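Quinoline 2-oxidoreductase large subunit (Pseudomonas putida, PDB 1T3Q) probably hydroxylates quinoline next to the ring nitrogen, as a molybdenum hydroxylase subunit carrying a molybdopterin cytosine dinucleotide cofactor. Local coordinates at residues V568-G573 with A578-I583. Sequence-based numbering, arbitrary orientation.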
ATOM      1  N   VAL B 568      25.555  17.375 -13.658  1.00 19.21           N
ATOM      2  CA  VAL B 568      26.374  16.268 -14.134  1.00 18.43           C
ATOM      3  C   VAL B 568      27.417  16.838 -15.112  1.00 20.13           C
ATOM      4  O   VAL B 568      28.580  16.432 -15.103  1.00 18.28           O
ATOM      5  CB  VAL B 568      25.508  15.185 -14.846  1.00 19.67           C
ATOM      6  CG1 VAL B 568      26.404  14.195 -15.591  1.00 18.47           C
ATOM      7  CG2 VAL B 568      24.670  14.427 -13.811  1.00 17.35           C
ATOM      8  N   LYS B 569      26.999  17.794 -15.938  1.00 20.69           N
ATOM      9  CA  LYS B 569      27.907  18.417 -16.906  1.00 22.29           C
ATOM     10  C   LYS B 569      29.011  19.199 -16.190  1.00 23.48           C
ATOM     11  O   LYS B 569      30.167  19.189 -16.614  1.00 23.22           O
ATOM     12  CB  LYS B 569      27.125  19.343 -17.844  1.00 21.30           C
ATOM     13  CG  LYS B 569      26.212  18.597 -18.818  1.00 20.90           C
ATOM     14  CD  LYS B 569      25.137  19.500 -19.419  1.00 21.70           C
ATOM     15  CE  LYS B 569      25.728  20.622 -20.262  1.00 23.85           C
ATOM     16  NZ  LYS B 569      24.668  21.502 -20.848  1.00 23.81           N
ATOM     17  N   GLN B 570      28.650  19.869 -15.099  1.00 22.99           N
ATOM     18  CA  GLN B 570      29.610  20.642 -14.319  1.00 22.03           C
ATOM     19  C   GLN B 570      30.676  19.749 -13.706  1.00 21.70           C
ATOM     20  O   GLN B 570      31.858  20.088 -13.699  1.00 21.51           O
ATOM     21  CB  GLN B 570      28.896  21.405 -13.203  1.00 22.73           C
ATOM     22  CG  GLN B 570      27.881  22.399 -13.709  1.00 23.23           C
ATOM     23  CD  GLN B 570      27.096  23.049 -12.591  1.00 25.64           C
ATOM     24  OE1 GLN B 570      26.158  23.800 -12.840  1.00 28.04           O
ATOM     25  NE2 GLN B 570      27.475  22.764 -11.355  1.00 24.68           N
ATOM     26  N   LEU B 571      30.257  18.610 -13.171  1.00 21.00           N
ATOM     27  CA  LEU B 571      31.194  17.686 -12.558  1.00 20.01           C
ATOM     28  C   LEU B 571      32.068  17.052 -13.634  1.00 20.36           C
ATOM     29  O   LEU B 571      33.278  16.898 -13.458  1.00 20.34           O
ATOM     30  CB  LEU B 571      30.441  16.593 -11.793  1.00 18.80           C
ATOM     31  CG  LEU B 571      31.314  15.530 -11.128  1.00 18.70           C
ATOM     32  CD1 LEU B 571      32.290  16.207 -10.178  1.00 21.30           C
ATOM     33  CD2 LEU B 571      30.443  14.531 -10.370  1.00 19.26           C
ATOM     34  N   ALA B 572      31.451  16.679 -14.747  1.00 21.34           N
ATOM     35  CA  ALA B 572      32.180  16.056 -15.843  1.00 21.92           C
ATOM     36  C   ALA B 572      33.192  17.032 -16.439  1.00 22.99           C
ATOM     37  O   ALA B 572      34.326  16.657 -16.743  1.00 23.07           O
ATOM     38  CB  ALA B 572      31.207  15.592 -16.912  1.00 22.26           C
ATOM     39  N   GLY B 573      32.775  18.282 -16.608  1.00 24.03           N
ATOM     40  CA  GLY B 573      33.666  19.284 -17.167  1.00 25.37           C
ATOM     41  C   GLY B 573      34.863  19.510 -16.263  1.00 26.93           C
ATOM     42  O   GLY B 573      35.977  19.759 -16.730  1.00 27.21           O
ATOM     43  N   ALA B 578      36.957  20.882 -19.130  1.00 32.49           N
ATOM     44  CA  ALA B 578      36.204  21.540 -20.187  1.00 31.41           C
ATOM     45  C   ALA B 578      35.018  22.265 -19.567  1.00 32.03           C
ATOM     46  O   ALA B 578      34.539  21.881 -18.504  1.00 30.93           O
ATOM     47  CB  ALA B 578      35.722  20.517 -21.200  1.00 32.67           C
ATOM     48  N   ALA B 579      34.551  23.322 -20.221  1.00 32.22           N
ATOM     49  CA  ALA B 579      33.413  24.074 -19.709  1.00 32.65           C
ATOM     50  C   ALA B 579      32.184  23.171 -19.703  1.00 33.54           C
ATOM     51  O   ALA B 579      32.005  22.351 -20.606  1.00 31.46           O
ATOM     52  CB  ALA B 579      33.159  25.301 -20.576  1.00 32.51           C
ATOM     53  N   SER B 580      31.339  23.322 -18.686  1.00 33.60           N
ATOM     54  CA  SER B 580      30.136  22.507 -18.578  1.00 32.36           C
ATOM     55  C   SER B 580      29.267  22.671 -19.816  1.00 31.36           C
ATOM     56  O   SER B 580      28.725  21.695 -20.341  1.00 31.21           O
ATOM     57  CB  SER B 580      29.336  22.896 -17.328  1.00 34.73           C
ATOM     58  OG  SER B 580      28.841  24.221 -17.422  1.00 36.70           O
ATOM     59  N   GLU B 581      29.147  23.907 -20.287  1.00 28.43           N
ATOM     60  CA  GLU B 581      28.335  24.202 -21.458  1.00 27.19           C
ATOM     61  C   GLU B 581      28.765  23.394 -22.681  1.00 26.55           C
ATOM     62  O   GLU B 581      27.993  23.232 -23.623  1.00 26.89           O
ATOM     63  CG  GLU B 581      29.809  26.188 -22.084  1.00 29.98           C
ATOM     64  N   ASP B 582      29.992  22.879 -22.659  1.00 25.99           N
ATOM     65  CA  ASP B 582      30.521  22.107 -23.784  1.00 25.28           C
ATOM     66  C   ASP B 582      30.419  20.596 -23.601  1.00 25.45           C
ATOM     67  O   ASP B 582      30.921  19.823 -24.419  1.00 24.07           O
ATOM     68  CB  ASP B 582      31.978  22.500 -24.019  1.00 26.53           C
ATOM     69  CG  ASP B 582      32.124  23.952 -24.422  1.00 26.06           C
ATOM     70  OD1 ASP B 582      33.149  24.564 -24.073  1.00 29.11           O
ATOM     71  OD2 ASP B 582      31.209  24.476 -25.093  1.00 29.11           O
ATOM     72  N   ILE B 583      29.758  20.183 -22.528  1.00 24.27           N
ATOM     73  CA  ILE B 583      29.588  18.765 -22.227  1.00 24.34           C
ATOM     74  C   ILE B 583      28.229  18.268 -22.708  1.00 23.59           C
ATOM     75  O   ILE B 583      27.223  18.965 -22.570  1.00 22.36           O
ATOM     76  CB  ILE B 583      29.674  18.510 -20.700  1.00 24.52           C
ATOM     77  CG1 ILE B 583      31.040  18.959 -20.162  1.00 26.03           C
ATOM     78  CG2 ILE B 583      29.423  17.037 -20.402  1.00 24.19           C
ATOM     79  CD1 ILE B 583      32.219  18.174 -20.712  1.00 25.33           C
TER
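The C-terminal end of helix 549-576 is where the chain doubles back: Gly-573, in the last turns, accepts a backbone hydrogen bond from Ala-578, and residues 578-583 then run back along the helix into strand 583-586. The bond from Ala-578 N to Gly-573 O is 2.8 Å long. Gly-573 brings bare backbone up to the returning chain. Ile-583 packs on the same spot, its CD1 resting 4.0 Å from Gly-573 CA. The other branch, CG2, stands anti to the Ile-583 backbone N and packs against the aliphatic part of Lys-569, 3.9 Å from CG, and more loosely against Ala-572 CB. This reversal belongs to a helix-turn-strand unit in the molybdopterin cofactor-binding family region, at a remote end of the subunit; the centre of the contact lies about 42 Å from the centre of the chain. Val-590 and Val-592 of strand 589-592 also pack on Ile-583. The side chains of Lys-569 and Ile-583 run antiparallel alongside each other; the lysine chain bends at chi3 (63°), and its CE comes to 3.2 Å from both Ser-580 O and Ile-583 O. Its NZ is not bonded to either carbonyl but forms a salt bridge with Glu-566, one turn earlier on the helix. Ser-580, which opens a short 3-10 turn closed by Ile-583 N on Ser-580 O, lays its CB 3.8 Å from Gln-570 CA and also meets the CG of that glutamine, whose OE1 is hydrogen-bonded to a bound glycerol, probably from the crystallisation liquor.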